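Local coordinates for assembly chaperone of ribosomal protein L4 (Acl4) (Chaetomium thermophilum, PDB 5TQB), which probably acts as a dedicated TPR-fold chaperone that binds ribosomal protein L4 and accompanies it until its assembly into the ribosome, at residues V194-S197 / E203-E206; A151-Y156 / W188-N193; G18-A23 / V53-I58; T13-G18 / L48-V53; E252-E257 / V262-L267. One frame throughout, in Å; residues are numbered along the deposited sequence.

Interaction 1: V194-S197 / E203-E206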
# COMPACT_ATOMS: atom_id res chain seq x y z
N VAL B 194 -10.63 10.32 -16.78
CA VAL B 194 -11.46 10.62 -17.95
C VAL B 194 -11.42 12.11 -18.29
O VAL B 194 -11.16 12.49 -19.43
CB VAL B 194 -12.93 10.19 -17.72
CG1 VAL B 194 -13.82 10.62 -18.88
CG2 VAL B 194 -13.01 8.67 -17.53
N ARG B 195 -11.69 12.95 -17.29
CA ARG B 195 -11.73 14.40 -17.47
C ARG B 195 -10.46 14.95 -18.12
O ARG B 195 -10.54 15.76 -19.05
CB ARG B 195 -11.96 15.07 -16.12
CG ARG B 195 -13.35 14.83 -15.54
CD ARG B 195 -14.41 15.66 -16.25
NE ARG B 195 -15.75 15.43 -15.71
CZ ARG B 195 -16.56 14.46 -16.11
NH1 ARG B 195 -16.18 13.60 -17.05
NH2 ARG B 195 -17.76 14.33 -15.56
N ILE B 196 -9.30 14.50 -17.65
CA ILE B 196 -8.01 14.92 -18.20
C ILE B 196 -7.97 14.69 -19.70
O ILE B 196 -7.62 15.58 -20.47
CB ILE B 196 -6.84 14.15 -17.54
CG1 ILE B 196 -6.69 14.54 -16.07
CG2 ILE B 196 -5.52 14.45 -18.26
CD1 ILE B 196 -5.82 13.58 -15.25
N SER B 197 -8.35 13.48 -20.11
CA SER B 197 -8.37 13.14 -21.52
C SER B 197 -9.51 13.83 -22.28
O SER B 197 -9.58 13.75 -23.50
CB SER B 197 -8.45 11.63 -21.70
OG SER B 197 -7.16 11.05 -21.54
N GLU B 203 -12.14 20.33 -13.71
CA GLU B 203 -12.99 19.29 -13.16
C GLU B 203 -12.15 18.09 -12.73
O GLU B 203 -12.52 17.38 -11.80
CB GLU B 203 -14.05 18.86 -14.17
CG GLU B 203 -15.04 19.97 -14.51
CD GLU B 203 -16.18 19.48 -15.38
OE1 GLU B 203 -16.36 20.03 -16.48
OE2 GLU B 203 -16.89 18.54 -14.96
N ALA B 204 -11.03 17.87 -13.40
CA ALA B 204 -10.11 16.80 -13.00
C ALA B 204 -9.52 17.11 -11.63
O ALA B 204 -9.45 16.23 -10.77
CB ALA B 204 -9.01 16.62 -14.03
N ARG B 205 -9.11 18.36 -11.43
CA ARG B 205 -8.56 18.78 -10.14
C ARG B 205 -9.61 18.64 -9.05
O ARG B 205 -9.33 18.14 -7.96
CB ARG B 205 -8.08 20.24 -10.20
CG ARG B 205 -6.89 20.46 -11.12
CD ARG B 205 -6.29 21.84 -10.94
NE ARG B 205 -5.25 22.11 -11.93
CZ ARG B 205 -5.40 22.86 -13.02
NH1 ARG B 205 -6.57 23.44 -13.29
NH2 ARG B 205 -4.38 23.04 -13.85
N GLU B 206 -10.83 19.08 -9.37
CA GLU B 206 -11.96 18.99 -8.45
C GLU B 206 -12.20 17.55 -8.00
O GLU B 206 -12.42 17.29 -6.82
CB GLU B 206 -13.21 19.53 -9.14
CG GLU B 206 -14.43 19.67 -8.25
CD GLU B 206 -15.65 20.15 -9.01
OE1 GLU B 206 -16.43 20.95 -8.45
OE2 GLU B 206 -15.84 19.73 -10.17
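Helix 185-197 and the returning helix 201-212 come so near at Arg195 and Ala204 that the CA atoms of these two residues lie 5.3 Å apart. So short a spacing is possible because Ala204 contributes just a methyl group. Its CB sits 3.7 Å from Ile196 CG1 and 3.9 Å from Arg195 CB, fitting between the bases of two longer side chains. This is the tight inner corner of an antiparallel helical hairpin, the building unit of TPR-like helical repeat folds, with only a short connection between the two helices. Further round the same corner Arg195 bends at its second torsion (chi2 -75°), bringing its CD to 3.8 Å from Glu203 CB and its NE to 3.4 Å from Glu203 OE2. The resulting salt bridge is long, and its hydrogen bond is weak, with an N-H...O angle of 134°. The guanidinium and carboxylate planes stand 71° apart, far from the coplanar pairing of a two-pronged bridge. Stronger partners take up the two charged ends: Arg195 NH1 bonds to Gln198 and bridges to Glu171, while Glu203 OE1 pairs with Arg200. This weak bridge belongs to a wider network of charges on the partly exposed side. On the apolar side, Ile196 and Ala204 both pack on Val241, and Ile196 continues onto Leu237 of helix 228-240.

Interaction 2: A151-Y156 / W188-N193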
# COMPACT_ATOMS: atom_id res chain seq x y z
N ALA B 151 -11.83 -0.42 -13.90
CA ALA B 151 -10.87 -1.23 -14.63
C ALA B 151 -11.20 -1.23 -16.12
O ALA B 151 -10.31 -1.19 -16.96
CB ALA B 151 -10.83 -2.64 -14.09
N VAL B 152 -12.49 -1.27 -16.44
CA VAL B 152 -12.94 -1.26 -17.83
C VAL B 152 -12.69 0.10 -18.48
O VAL B 152 -12.28 0.18 -19.64
CB VAL B 152 -14.44 -1.63 -17.94
CG1 VAL B 152 -14.92 -1.55 -19.38
CG2 VAL B 152 -14.66 -3.03 -17.40
N VAL B 153 -12.92 1.18 -17.73
CA VAL B 153 -12.60 2.53 -18.19
C VAL B 153 -11.16 2.60 -18.69
O VAL B 153 -10.90 3.16 -19.76
CB VAL B 153 -12.81 3.57 -17.05
CG1 VAL B 153 -12.19 4.92 -17.42
CG2 VAL B 153 -14.29 3.74 -16.74
N GLU B 154 -10.24 2.02 -17.92
CA GLU B 154 -8.82 2.11 -18.23
C GLU B 154 -8.43 1.27 -19.45
O GLU B 154 -7.46 1.59 -20.14
CB GLU B 154 -7.99 1.70 -16.99
CG GLU B 154 -8.09 2.71 -15.84
CD GLU B 154 -7.76 2.11 -14.47
OE1 GLU B 154 -7.19 1.00 -14.41
OE2 GLU B 154 -8.07 2.77 -13.44
N VAL B 155 -9.19 0.21 -19.73
CA VAL B 155 -8.97 -0.56 -20.96
C VAL B 155 -9.36 0.29 -22.17
O VAL B 155 -8.68 0.27 -23.20
CB VAL B 155 -9.78 -1.87 -20.97
CG1 VAL B 155 -9.54 -2.64 -22.26
CG2 VAL B 155 -9.42 -2.75 -19.78
N TYR B 156 -10.45 1.04 -22.04
CA TYR B 156 -10.94 1.86 -23.15
C TYR B 156 -10.08 3.10 -23.38
O TYR B 156 -10.20 3.75 -24.42
CB TYR B 156 -12.40 2.26 -22.94
CG TYR B 156 -13.37 1.20 -23.42
CD1 TYR B 156 -13.56 0.96 -24.78
CD2 TYR B 156 -14.08 0.42 -22.52
CE1 TYR B 156 -14.43 -0.01 -25.22
CE2 TYR B 156 -14.95 -0.55 -22.95
CZ TYR B 156 -15.12 -0.77 -24.29
OH TYR B 156 -16.00 -1.74 -24.71
N TRP B 188 -13.53 8.53 -7.94
CA TRP B 188 -13.28 9.93 -8.28
C TRP B 188 -11.92 10.10 -8.94
O TRP B 188 -11.71 11.00 -9.75
CB TRP B 188 -13.41 10.80 -7.03
CG TRP B 188 -14.82 10.78 -6.54
CD1 TRP B 188 -15.29 10.13 -5.44
CD2 TRP B 188 -15.94 11.40 -7.16
NE1 TRP B 188 -16.64 10.33 -5.32
CE2 TRP B 188 -17.07 11.10 -6.37
CE3 TRP B 188 -16.11 12.19 -8.30
CZ2 TRP B 188 -18.34 11.56 -6.69
CZ3 TRP B 188 -17.38 12.65 -8.61
CH2 TRP B 188 -18.48 12.33 -7.81
N GLN B 189 -11.01 9.20 -8.59
CA GLN B 189 -9.72 9.12 -9.25
C GLN B 189 -9.95 8.83 -10.73
O GLN B 189 -9.31 9.43 -11.61
CB GLN B 189 -8.91 8.01 -8.61
CG GLN B 189 -7.43 8.08 -8.86
CD GLN B 189 -6.64 7.30 -7.84
OE1 GLN B 189 -6.72 7.57 -6.64
NE2 GLN B 189 -5.88 6.32 -8.31
N THR B 190 -10.87 7.91 -11.00
CA THR B 190 -11.14 7.47 -12.36
C THR B 190 -11.94 8.52 -13.12
O THR B 190 -11.80 8.65 -14.33
CB THR B 190 -11.89 6.12 -12.36
OG1 THR B 190 -11.11 5.15 -11.67
CG2 THR B 190 -12.15 5.62 -13.78
N VAL B 191 -12.77 9.27 -12.40
CA VAL B 191 -13.50 10.38 -13.00
C VAL B 191 -12.47 11.40 -13.50
O VAL B 191 -12.59 11.92 -14.61
CB VAL B 191 -14.47 11.02 -11.98
CG1 VAL B 191 -14.94 12.41 -12.45
CG2 VAL B 191 -15.68 10.12 -11.76
N ALA B 192 -11.45 11.66 -12.70
CA ALA B 192 -10.41 12.61 -13.06
C ALA B 192 -9.65 12.14 -14.29
O ALA B 192 -9.35 12.93 -15.19
CB ALA B 192 -9.46 12.83 -11.90
N ASN B 193 -9.34 10.85 -14.32
CA ASN B 193 -8.62 10.24 -15.44
C ASN B 193 -9.32 10.56 -16.74
O ASN B 193 -8.70 11.05 -17.68
CB ASN B 193 -8.55 8.72 -15.25
CG ASN B 193 -7.24 8.13 -15.73
OD1 ASN B 193 -6.60 8.66 -16.63
ND2 ASN B 193 -6.83 7.04 -15.11
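Val153 and Thr190 reach toward each other tip to tip between helix 131-156 and helix 185-197, whose CA atoms at these two residues are 7.8 Å apart. Thr190 presents its methyl: CG2 lies 3.7 Å from Val153 CG1 and 3.9 Å from Val153 CB, touching the valine where its branches diverge. The threonine's rotation sorts its two branches. With chi1 at -58°, OG1 turns beside the backbone N and bonds back to Glu186 O one turn earlier, which satisfies the buried hydroxyl within its own helix, and the methyl is what meets the valine. Glu154 flanks this pair, its extended chain bringing OE2 to 4.2 Å from Thr190 OG1, too far for a hydrogen bond. The partners of the Glu154 carboxylate lie outside both helices: OE2 forms a salt bridge with a basic side chain of another protein chain, and Asn193 OD1 accepts a hydrogen bond from a basic side chain there. Val153 also packs on Leu173 of helix 166-180. The pairing of small branched residues between two helices separated in the chain by helix 166-180, beside acidic and amide groups that grip a bound polypeptide, is consistent with the ligand-binding groove of a TPR-like superhelix.

Interaction 3: G18-A23 / V53-I58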
# COMPACT_ATOMS: atom_id res chain seq x y z
N GLY B 18 1.77 -14.89 5.07
CA GLY B 18 2.89 -14.66 4.17
C GLY B 18 3.74 -15.90 3.92
O GLY B 18 4.85 -15.80 3.40
N ASP B 19 3.21 -17.07 4.29
CA ASP B 19 3.92 -18.33 4.06
C ASP B 19 3.40 -18.98 2.78
O ASP B 19 2.74 -20.02 2.81
CB ASP B 19 3.76 -19.27 5.26
CG ASP B 19 4.72 -20.44 5.22
OD1 ASP B 19 5.24 -20.75 4.12
OD2 ASP B 19 4.98 -21.04 6.28
N ILE B 20 3.72 -18.35 1.65
CA ILE B 20 3.15 -18.71 0.36
C ILE B 20 3.59 -20.10 -0.12
O ILE B 20 2.80 -20.83 -0.72
CB ILE B 20 3.50 -17.65 -0.71
CG1 ILE B 20 3.03 -16.27 -0.24
CG2 ILE B 20 2.87 -17.99 -2.05
CD1 ILE B 20 3.49 -15.12 -1.10
N GLU B 21 4.84 -20.45 0.13
CA GLU B 21 5.39 -21.73 -0.31
C GLU B 21 4.60 -22.90 0.27
O GLU B 21 4.18 -23.81 -0.46
CB GLU B 21 6.86 -21.85 0.09
CG GLU B 21 7.73 -20.69 -0.35
CD GLU B 21 7.73 -20.49 -1.86
OE1 GLU B 21 7.55 -21.48 -2.60
OE2 GLU B 21 7.91 -19.34 -2.30
N THR B 22 4.39 -22.88 1.58
CA THR B 22 3.69 -23.97 2.25
C THR B 22 2.21 -23.98 1.88
O THR B 22 1.59 -25.05 1.82
CB THR B 22 3.84 -23.86 3.77
OG1 THR B 22 5.23 -23.70 4.10
CG2 THR B 22 3.29 -25.10 4.46
N ALA B 23 1.65 -22.80 1.64
CA ALA B 23 0.25 -22.68 1.24
C ALA B 23 0.01 -23.40 -0.08
O ALA B 23 -1.00 -24.09 -0.25
CB ALA B 23 -0.14 -21.22 1.11
N VAL B 53 -0.46 -16.23 -8.06
CA VAL B 53 -0.36 -14.81 -8.37
C VAL B 53 0.65 -14.18 -7.43
O VAL B 53 1.53 -13.44 -7.84
CB VAL B 53 -1.73 -14.09 -8.23
CG1 VAL B 53 -1.56 -12.62 -7.81
CG2 VAL B 53 -2.52 -14.18 -9.52
N GLU B 54 0.50 -14.49 -6.15
CA GLU B 54 1.39 -13.96 -5.13
C GLU B 54 2.82 -14.48 -5.34
O GLU B 54 3.78 -13.84 -4.91
CB GLU B 54 0.89 -14.34 -3.74
CG GLU B 54 -0.54 -13.89 -3.46
CD GLU B 54 -0.62 -12.77 -2.44
OE1 GLU B 54 -1.50 -11.89 -2.58
OE2 GLU B 54 0.19 -12.77 -1.49
N LEU B 55 2.95 -15.62 -6.01
CA LEU B 55 4.26 -16.20 -6.31
C LEU B 55 4.90 -15.58 -7.55
O LEU B 55 6.09 -15.78 -7.81
CB LEU B 55 4.15 -17.71 -6.51
CG LEU B 55 4.01 -18.60 -5.28
CD1 LEU B 55 3.83 -20.06 -5.70
CD2 LEU B 55 5.20 -18.45 -4.34
N GLY B 56 4.11 -14.85 -8.33
CA GLY B 56 4.59 -14.27 -9.56
C GLY B 56 4.52 -15.22 -10.74
O GLY B 56 5.00 -14.90 -11.83
N ASP B 57 3.93 -16.40 -10.53
CA ASP B 57 3.72 -17.35 -11.61
C ASP B 57 2.37 -17.09 -12.28
O ASP B 57 1.36 -17.69 -11.94
CB ASP B 57 3.77 -18.80 -11.10
CG ASP B 57 3.77 -19.82 -12.23
OD1 ASP B 57 4.17 -20.97 -11.99
OD2 ASP B 57 3.36 -19.46 -13.36
N ILE B 58 2.39 -16.18 -13.25
CA ILE B 58 1.17 -15.70 -13.90
C ILE B 58 0.50 -16.79 -14.73
O ILE B 58 -0.72 -16.88 -14.78
CB ILE B 58 1.49 -14.50 -14.81
CG1 ILE B 58 2.18 -13.39 -14.02
CG2 ILE B 58 0.23 -13.95 -15.46
CD1 ILE B 58 1.42 -12.90 -12.80
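Ile20 and Leu55 slide past each other in opposite directions; Ile20 CG2 is modelled 3.3 Å from Leu55 CD2, unusually short for two methyls and doubtful in its exact value. The other arm of the isoleucine goes to the neighbouring residue, its CD1 lying 3.8 Å from Glu54 CB as the two side chains cross at about a right angle. Glu21 starts away from helix 41-54 but folds back at chi2 (-59°), which sets its OE2 3.5 Å from Leu55 CD2, a van der Waals touch at the rim. Glu54 packs its CB on Ile20, while its carboxylate is hydrogen-bonded to polar side chains of another protein chain. In the second shell, Ile20 is placed by the start of its helix. Asp19 is the N-cap: its OD1 accepts from Thr22 OG1 at 3.0 Å and, weakly, from Thr22 N at 3.4 Å. Just before it, Gly18 closes helix 4-16 in a Schellman motif, with Asp19 N bonded to Leu14 O. The second segment repeats the design: Gly56, at positive phi, ends its helix in a Schellman motif, with its N bonded to Val53 O at 3.0 Å, and Asp57 caps Ala60 N. Two Gly-Asp-Ile turns side by side, the second inside a predicted TPR, are consistent with the tight inter-helix turns of a tetratricopeptide-repeat array.

Interaction 4: T13-G18 / L48-V53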
# COMPACT_ATOMS: atom_id res chain seq x y z
N THR B 13 -4.95 -19.58 5.83
CA THR B 13 -4.26 -19.01 6.98
C THR B 13 -2.78 -18.85 6.65
O THR B 13 -2.18 -17.83 6.97
CB THR B 13 -4.40 -19.90 8.23
OG1 THR B 13 -5.79 -20.06 8.54
CG2 THR B 13 -3.69 -19.28 9.43
N LEU B 14 -2.20 -19.87 6.01
CA LEU B 14 -0.80 -19.83 5.63
C LEU B 14 -0.53 -18.68 4.66
O LEU B 14 0.48 -18.00 4.75
CB LEU B 14 -0.38 -21.16 5.00
CG LEU B 14 -0.23 -22.36 5.94
CD1 LEU B 14 -0.04 -23.64 5.15
CD2 LEU B 14 0.93 -22.15 6.90
N LEU B 15 -1.46 -18.47 3.73
CA LEU B 15 -1.34 -17.40 2.76
C LEU B 15 -1.42 -16.05 3.46
O LEU B 15 -0.68 -15.12 3.13
CB LEU B 15 -2.43 -17.53 1.70
CG LEU B 15 -2.32 -16.62 0.47
CD1 LEU B 15 -1.03 -16.87 -0.29
CD2 LEU B 15 -3.52 -16.83 -0.44
N GLU B 16 -2.32 -15.94 4.43
CA GLU B 16 -2.51 -14.70 5.18
C GLU B 16 -1.35 -14.42 6.13
O GLU B 16 -1.24 -13.32 6.67
CB GLU B 16 -3.82 -14.74 5.96
CG GLU B 16 -5.06 -14.64 5.10
CD GLU B 16 -6.34 -14.58 5.92
OE1 GLU B 16 -6.25 -14.64 7.16
OE2 GLU B 16 -7.43 -14.47 5.32
N GLU B 17 -0.49 -15.42 6.35
CA GLU B 17 0.68 -15.26 7.21
C GLU B 17 1.94 -15.05 6.38
O GLU B 17 3.05 -15.03 6.91
CB GLU B 17 0.87 -16.49 8.10
CG GLU B 17 -0.05 -16.52 9.31
CD GLU B 17 0.18 -17.73 10.20
OE1 GLU B 17 1.32 -18.23 10.26
OE2 GLU B 17 -0.80 -18.17 10.84
N GLY B 18 1.77 -14.89 5.07
CA GLY B 18 2.89 -14.66 4.17
C GLY B 18 3.74 -15.90 3.92
O GLY B 18 4.85 -15.80 3.40
N LEU B 48 -5.71 -21.68 -5.32
CA LEU B 48 -4.49 -22.00 -6.04
C LEU B 48 -4.12 -20.88 -7.01
O LEU B 48 -2.94 -20.65 -7.29
CB LEU B 48 -4.65 -23.33 -6.79
CG LEU B 48 -4.42 -24.58 -5.94
CD1 LEU B 48 -4.99 -25.81 -6.64
CD2 LEU B 48 -2.94 -24.77 -5.67
N GLY B 49 -5.13 -20.16 -7.50
CA GLY B 49 -4.92 -19.03 -8.38
C GLY B 49 -4.29 -17.86 -7.65
O GLY B 49 -3.30 -17.30 -8.11
N GLN B 50 -4.88 -17.49 -6.51
CA GLN B 50 -4.36 -16.42 -5.66
C GLN B 50 -2.91 -16.70 -5.27
O GLN B 50 -2.07 -15.80 -5.29
CB GLN B 50 -5.16 -16.30 -4.36
CG GLN B 50 -6.64 -15.99 -4.52
CD GLN B 50 -7.42 -16.17 -3.22
OE1 GLN B 50 -6.87 -16.57 -2.20
NE2 GLN B 50 -8.71 -15.87 -3.27
N ILE B 51 -2.63 -17.95 -4.92
CA ILE B 51 -1.31 -18.32 -4.42
C ILE B 51 -0.25 -18.13 -5.48
O ILE B 51 0.82 -17.58 -5.22
CB ILE B 51 -1.29 -19.78 -3.92
CG1 ILE B 51 -2.14 -19.91 -2.66
CG2 ILE B 51 0.14 -20.24 -3.62
CD1 ILE B 51 -2.50 -21.36 -2.29
N HIS B 52 -0.55 -18.57 -6.70
CA HIS B 52 0.42 -18.48 -7.78
C HIS B 52 0.55 -17.06 -8.31
O HIS B 52 1.55 -16.72 -8.93
CB HIS B 52 0.06 -19.48 -8.88
CG HIS B 52 0.39 -20.90 -8.51
ND1 HIS B 52 -0.40 -21.65 -7.67
CD2 HIS B 52 1.44 -21.68 -8.84
CE1 HIS B 52 0.14 -22.85 -7.52
NE2 HIS B 52 1.26 -22.89 -8.22
N VAL B 53 -0.46 -16.23 -8.06
CA VAL B 53 -0.36 -14.81 -8.37
C VAL B 53 0.65 -14.18 -7.43
O VAL B 53 1.53 -13.44 -7.84
CB VAL B 53 -1.73 -14.09 -8.23
CG1 VAL B 53 -1.56 -12.62 -7.81
CG2 VAL B 53 -2.52 -14.18 -9.52
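In Leu15 a first torsion that sets CG opposite the backbone N (chi1 -171°) directs the side chain at helix 41-54, and chi2 of 60° spreads the methyls, CD2 toward Gln50 and both toward Ile51. Ile51 turns its CG1 beside its own backbone N (chi1 -69°) to receive them. The leucine fork straddles that carbon: CD1 and CD2 of Leu15 are each 4.0 Å from Ile51 CG1, the two side chains meeting at a slant. CD2 of Leu15 also comes within 3.8 Å of Gln50 OE1, where the glutamine chain, extended beyond CG, passes nearly perpendicular to the leucine. This is a van der Waals contact with the amide oxygen; the other end of the amide, NE2, donates to Glu86 OE1, which fixes how the group is turned. The backbones stay well separated, with 7.2 Å between the CA atoms of Leu15 and Ile51. Locally within helix 41-54, His52 ND1 donates to Leu48 O at 2.8 Å. Around the contact, Ile51 packs on Ala24 and Ala27 of helix 20-32, while Gln50 touches Tyr65 of helix 58-71. Leu15 and Gln50 also meet apolar side chains of another protein chain, so the junction of helix 4-16 with helix 41-54 lies between two further helices and the bound partner.

Interaction 5: E252-E257 / V262-L267. With EDO (1,2-ethanediol), chain F.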
# COMPACT_ATOMS: atom_id res chain seq x y z
N GLU B 252 5.66 10.75 -0.39
CA GLU B 252 6.43 10.58 0.83
C GLU B 252 5.85 9.45 1.68
O GLU B 252 6.61 8.65 2.25
CB GLU B 252 6.49 11.89 1.63
CG GLU B 252 7.52 11.84 2.75
CD GLU B 252 7.94 13.21 3.24
OE1 GLU B 252 8.03 14.15 2.42
OE2 GLU B 252 8.20 13.35 4.46
N ARG B 253 4.53 9.36 1.76
CA ARG B 253 3.86 8.25 2.44
C ARG B 253 4.21 6.93 1.76
O ARG B 253 4.50 5.94 2.42
CB ARG B 253 2.34 8.45 2.43
CG ARG B 253 1.51 7.26 2.95
CD ARG B 253 1.33 7.29 4.46
NE ARG B 253 0.39 8.33 4.88
CZ ARG B 253 -0.94 8.20 4.87
NH1 ARG B 253 -1.50 7.06 4.46
NH2 ARG B 253 -1.70 9.20 5.27
N LEU B 254 4.16 6.92 0.43
CA LEU B 254 4.44 5.69 -0.31
C LEU B 254 5.84 5.16 -0.02
O LEU B 254 6.02 3.96 0.16
CB LEU B 254 4.24 5.92 -1.81
CG LEU B 254 2.78 6.03 -2.27
CD1 LEU B 254 2.70 6.54 -3.70
CD2 LEU B 254 2.07 4.69 -2.15
N ILE B 255 6.82 6.05 0.04
CA ILE B 255 8.21 5.67 0.31
C ILE B 255 8.37 5.22 1.76
O ILE B 255 9.26 4.42 2.08
CB ILE B 255 9.18 6.83 0.00
CG1 ILE B 255 9.30 7.04 -1.51
CG2 ILE B 255 10.57 6.59 0.57
CD1 ILE B 255 9.92 5.86 -2.27
N ALA B 256 7.52 5.73 2.64
CA ALA B 256 7.52 5.29 4.02
C ALA B 256 7.00 3.84 4.15
O ALA B 256 7.16 3.21 5.20
CB ALA B 256 6.70 6.24 4.88
N GLU B 257 6.40 3.31 3.08
CA GLU B 257 5.82 1.97 3.07
C GLU B 257 6.65 0.97 2.25
O GLU B 257 6.66 -0.23 2.54
CB GLU B 257 4.39 2.03 2.51
CG GLU B 257 3.41 2.77 3.41
CD GLU B 257 2.04 2.92 2.78
OE1 GLU B 257 1.14 3.51 3.42
OE2 GLU B 257 1.84 2.44 1.64
N VAL B 262 11.24 1.73 -7.23
CA VAL B 262 11.94 2.56 -8.19
C VAL B 262 11.03 3.64 -8.75
O VAL B 262 11.39 4.81 -8.79
CB VAL B 262 12.48 1.71 -9.36
CG1 VAL B 262 13.15 2.61 -10.43
CG2 VAL B 262 13.46 0.67 -8.85
N GLU B 263 9.84 3.22 -9.17
CA GLU B 263 8.91 4.10 -9.87
C GLU B 263 8.42 5.23 -8.96
O GLU B 263 8.11 6.32 -9.44
CB GLU B 263 7.74 3.29 -10.41
CG GLU B 263 6.84 4.08 -11.36
CD GLU B 263 6.09 3.19 -12.34
OE1 GLU B 263 5.10 3.67 -12.94
OE2 GLU B 263 6.50 2.02 -12.54
N VAL B 264 8.38 4.98 -7.66
CA VAL B 264 7.94 6.01 -6.72
C VAL B 264 9.05 7.02 -6.44
O VAL B 264 8.77 8.20 -6.25
CB VAL B 264 7.39 5.40 -5.43
CG1 VAL B 264 7.10 6.49 -4.39
CG2 VAL B 264 6.13 4.62 -5.73
N TRP B 265 10.30 6.57 -6.40
CA TRP B 265 11.41 7.50 -6.24
C TRP B 265 11.44 8.44 -7.44
O TRP B 265 11.66 9.64 -7.30
CB TRP B 265 12.75 6.77 -6.10
CG TRP B 265 13.02 6.23 -4.72
CD1 TRP B 265 13.09 4.92 -4.35
CD2 TRP B 265 13.26 7.00 -3.53
NE1 TRP B 265 13.36 4.82 -3.00
CE2 TRP B 265 13.47 6.08 -2.48
CE3 TRP B 265 13.33 8.36 -3.25
CZ2 TRP B 265 13.73 6.49 -1.17
CZ3 TRP B 265 13.59 8.77 -1.95
CH2 TRP B 265 13.79 7.84 -0.93
N TYR B 266 11.20 7.88 -8.62
CA TYR B 266 11.16 8.67 -9.84
C TYR B 266 10.03 9.69 -9.81
O TYR B 266 10.24 10.88 -10.06
CB TYR B 266 11.00 7.76 -11.05
CG TYR B 266 10.76 8.54 -12.32
CD1 TYR B 266 11.81 9.16 -12.99
CD2 TYR B 266 9.48 8.66 -12.85
CE1 TYR B 266 11.59 9.87 -14.14
CE2 TYR B 266 9.26 9.37 -13.99
CZ TYR B 266 10.32 9.98 -14.64
OH TYR B 266 10.09 10.69 -15.80
N LEU B 267 8.82 9.24 -9.51
CA LEU B 267 7.67 10.13 -9.51
C LEU B 267 7.83 11.26 -8.50
O LEU B 267 7.48 12.40 -8.78
CB LEU B 267 6.38 9.34 -9.24
CG LEU B 267 5.90 8.48 -10.42
CD1 LEU B 267 4.77 7.55 -9.98
CD2 LEU B 267 5.46 9.35 -11.61
C1 EDO F . 9.94 8.05 3.73
O1 EDO F . 9.27 9.22 4.16
C2 EDO F . 10.53 7.33 4.91
O2 EDO F . 11.22 6.17 4.48
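One face of the Trp265 indole is covered by Ile255, whose CD1 lies 3.6 Å from the centroid of the five-membered ring and only 11° off its normal, a CH-pi contact almost straight above the pyrrole. The two side chains cross at about a right angle, and the second branch of the isoleucine reaches the benzene end, with Ile255 CG2 3.6 Å from Trp265 CZ2. NE1 donates to Asp259 O in the connection between the helices, which would restrain the ring's rotation. Trp302 of helix 291-313 meets Trp265 edge-to-face. The contact joins helices 244-257 and 262-281, an antiparallel helical hairpin consistent with a TPR-like helical repeat fold; the axes of segments 252-257 and 262-267 approach to 9.8 Å at an angle of 153°. Beside the indole, Val264 CG1 sits 3.6 Å from Ile255 CD1 and 3.9 Å from Leu254 CB, so the isoleucine tip is wedged between valine and tryptophan. The bend at chi2 (-64°) turns CD1 into that position. Against Glu252, Ile255 and Ala256 a 1,2-ethanediol, probably from the crystallisation liquor, makes a weak hydrogen bond from O1 to Glu252 O at 3.3 Å, its C1 resting 3.5 Å from Ile255 CG2.

The five contacts fall into three places along the helical array. Interactions 3 and 4 form one unit: their centres are 5 Å apart, they share Gly18 and Val53, and both use helix 41-54 to receive the two helices of the first hairpin. Interactions 1 and 2, with centres 11 Å apart, share helix 185-197 and touch where Val194 CG2 meets Val153 CG1 at 3.8 Å. Interaction 1 lies across the chain's centre from interaction 3, about 38 Å away between centres. Interaction 5 stands apart, its nearest atoms about 10 Å from interaction 2. Residues of all five contacts reach another protein chain, consistent with an extended surface for the bound partner, probably the ribosomal protein client.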